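Local coordinates for protein probable endoglucanase (Gluconacetobacter xylinus, PDB 1WZZ) that hydrolyses internal beta-1,4-glucosidic linkages of cellulose and carboxymethyl-cellulose as a secreted family 8 endoglucanase, at residues D213-N218 against G222-A227. Sequence-based numbering, arbitrary orientation.
Sequences DWLAVN and GALSIA
Ala216 and Ser225 face each other as a hydrogen-bonded pair in a beta hairpin, strand 215-218 running antiparallel to strand 224-226 in a small three-stranded sheet of this (alpha/alpha)6-barrel enzyme. Ala216 N reaches Ser225 O at 2.9 Å, nearly straight at 172°, and Ser225 N returns a bond to Ala216 O. Asn218 N donates to Ala223 O at 3.0 Å. At the turn, Gly222 N approaches Asn218 O at 2.7 Å but from above the carbonyl plane and with an N-H...O angle of only 135°. Glycine suits this corner because its phi is positive, a backbone shape that residues with a side chain adopt less readily. Asn218 suits it too: its OD1 accepts the N-H of Thr221, tying the side chain into the turn.

At the other end, Ala227 N bonds to Trp214 O, so the pairing continues past strand 224-226. The CB of Ala227 then sits 3.6 Å from Trp214 CB; a methyl is small enough to fit there. The indole leads away from the hairpin and stacks on Trp230; the side chain of Trp214 lies about 8 Å from those of Glu49 and Asp106, the probable proton donor and nucleophile.

Val217 and Leu224 share one face of the hairpin, lying side by side and pointing the same way, with Val217 CG2 3.8 Å from Leu224 CD2. Leu224 also packs on helix 188-202 through Leu199 and Ala202, while Val217 touches strand 164-167, work for branched apolar residues. Ala216 and Ser225 occupy the other face. Leu215 begins by pointing away from the neighbouring strand, yet chi1 (-175°) sets CG beside the carbonyl carbon, and the turn about CB-CG then carries CD1 to 3.3 Å from Ser225 O, a van der Waals contact of a methyl with a carbonyl oxygen.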
loop_
_atom_site.group_PDB
_atom_site.type_symbol
_atom_site.label_atom_id
_atom_site.label_comp_id
_atom_site.label_asym_id
_atom_site.label_seq_id
_atom_site.Cartn_x
_atom_site.Cartn_y
_atom_site.Cartn_z
ATOM N N ASP A 213 -4.436 11.124 -4.176
ATOM C CA ASP A 213 -3.299 10.210 -4.306
ATOM C C ASP A 213 -2.087 10.932 -3.662
ATOM O O ASP A 213 -1.280 10.308 -2.958
ATOM C CB ASP A 213 -2.966 9.957 -5.785
ATOM C CG ASP A 213 -4.059 9.226 -6.529
ATOM O OD1 ASP A 213 -4.656 8.268 -5.974
ATOM O OD2 ASP A 213 -4.316 9.610 -7.701
ATOM N N TRP A 214 -1.976 12.246 -3.892
ATOM C CA TRP A 214 -0.831 13.032 -3.399
ATOM C C TRP A 214 -1.290 14.281 -2.654
ATOM O O TRP A 214 -2.041 15.105 -3.195
ATOM C CB TRP A 214 0.050 13.427 -4.586
ATOM C CG TRP A 214 0.548 12.242 -5.355
ATOM C CD1 TRP A 214 0.011 11.720 -6.499
ATOM C CD2 TRP A 214 1.690 11.439 -5.038
ATOM N NE1 TRP A 214 0.747 10.634 -6.915
ATOM C CE2 TRP A 214 1.787 10.444 -6.035
ATOM C CE3 TRP A 214 2.647 11.464 -4.007
ATOM C CZ2 TRP A 214 2.804 9.483 -6.037
ATOM C CZ3 TRP A 214 3.665 10.491 -4.012
ATOM C CH2 TRP A 214 3.726 9.522 -5.026
ATOM N N LEU A 215 -0.825 14.395 -1.406
ATOM C CA LEU A 215 -1.186 15.472 -0.492
ATOM C C LEU A 215 -0.012 16.407 -0.202
ATOM O O LEU A 215 1.079 15.944 0.054
ATOM C CB LEU A 215 -1.630 14.875 0.827
ATOM C CG LEU A 215 -2.180 15.800 1.912
ATOM C CD1 LEU A 215 -3.610 16.314 1.488
ATOM C CD2 LEU A 215 -2.253 15.015 3.225
ATOM N N ALA A 216 -0.248 17.717 -0.232
ATOM C CA ALA A 216 0.820 18.667 0.089
ATOM C C ALA A 216 0.524 19.212 1.479
ATOM O O ALA A 216 -0.630 19.519 1.822
ATOM C CB ALA A 216 0.846 19.807 -0.937
ATOM N N VAL A 217 1.561 19.315 2.309
ATOM C CA VAL A 217 1.411 19.837 3.652
ATOM C C VAL A 217 2.365 21.032 3.738
ATOM O O VAL A 217 3.571 20.870 3.579
ATOM C CB VAL A 217 1.848 18.803 4.717
ATOM C CG1 VAL A 217 1.614 19.375 6.131
ATOM C CG2 VAL A 217 1.085 17.477 4.502
ATOM N N ASN A 218 1.831 22.231 3.961
ATOM C CA ASN A 218 2.693 23.419 4.082
ATOM C C ASN A 218 3.572 23.191 5.325
ATOM O O ASN A 218 3.077 22.877 6.408
ATOM C CB ASN A 218 1.825 24.684 4.219
ATOM C CG ASN A 218 2.659 25.969 4.285
ATOM O OD1 ASN A 218 3.290 26.245 5.283
ATOM N ND2 ASN A 218 2.671 26.730 3.202
ATOM N N GLY A 222 1.115 23.975 7.905
ATOM C CA GLY A 222 0.488 22.674 8.077
ATOM C C GLY A 222 -0.790 22.593 7.262
ATOM O O GLY A 222 -1.502 21.580 7.313
ATOM N N ALA A 223 -1.078 23.645 6.496
ATOM C CA ALA A 223 -2.287 23.651 5.677
ATOM C C ALA A 223 -2.197 22.460 4.718
ATOM O O ALA A 223 -1.121 22.152 4.217
ATOM C CB ALA A 223 -2.389 24.920 4.892
ATOM N N LEU A 224 -3.331 21.813 4.465
ATOM C CA LEU A 224 -3.368 20.654 3.562
ATOM C C LEU A 224 -3.984 21.016 2.233
ATOM O O LEU A 224 -4.984 21.731 2.178
ATOM C CB LEU A 224 -4.182 19.521 4.198
ATOM C CG LEU A 224 -3.769 19.157 5.627
ATOM C CD1 LEU A 224 -4.697 18.103 6.197
ATOM C CD2 LEU A 224 -2.311 18.641 5.620
ATOM N N SER A 225 -3.402 20.512 1.155
ATOM C CA SER A 225 -3.914 20.800 -0.172
ATOM C C SER A 225 -3.618 19.627 -1.075
ATOM O O SER A 225 -2.872 18.732 -0.688
ATOM C CB SER A 225 -3.256 22.065 -0.745
ATOM O OG SER A 225 -1.837 21.950 -0.894
ATOM N N ILE A 226 -4.213 19.611 -2.265
ATOM C CA ILE A 226 -3.932 18.532 -3.213
ATOM C C ILE A 226 -2.589 18.855 -3.875
ATOM O O ILE A 226 -2.408 19.950 -4.408
ATOM C CB ILE A 226 -5.039 18.446 -4.278
ATOM C CG1 ILE A 226 -6.382 18.214 -3.580
ATOM C CG2 ILE A 226 -4.707 17.348 -5.293
ATOM C CD1 ILE A 226 -7.586 18.554 -4.459
ATOM N N ALA A 227 -1.631 17.926 -3.848
ATOM C CA ALA A 227 -0.316 18.201 -4.443
ATOM C C ALA A 227 -0.383 18.626 -5.906
ATOM O O ALA A 227 -1.102 18.039 -6.705
ATOM C CB ALA A 227 0.610 16.986 -4.292
#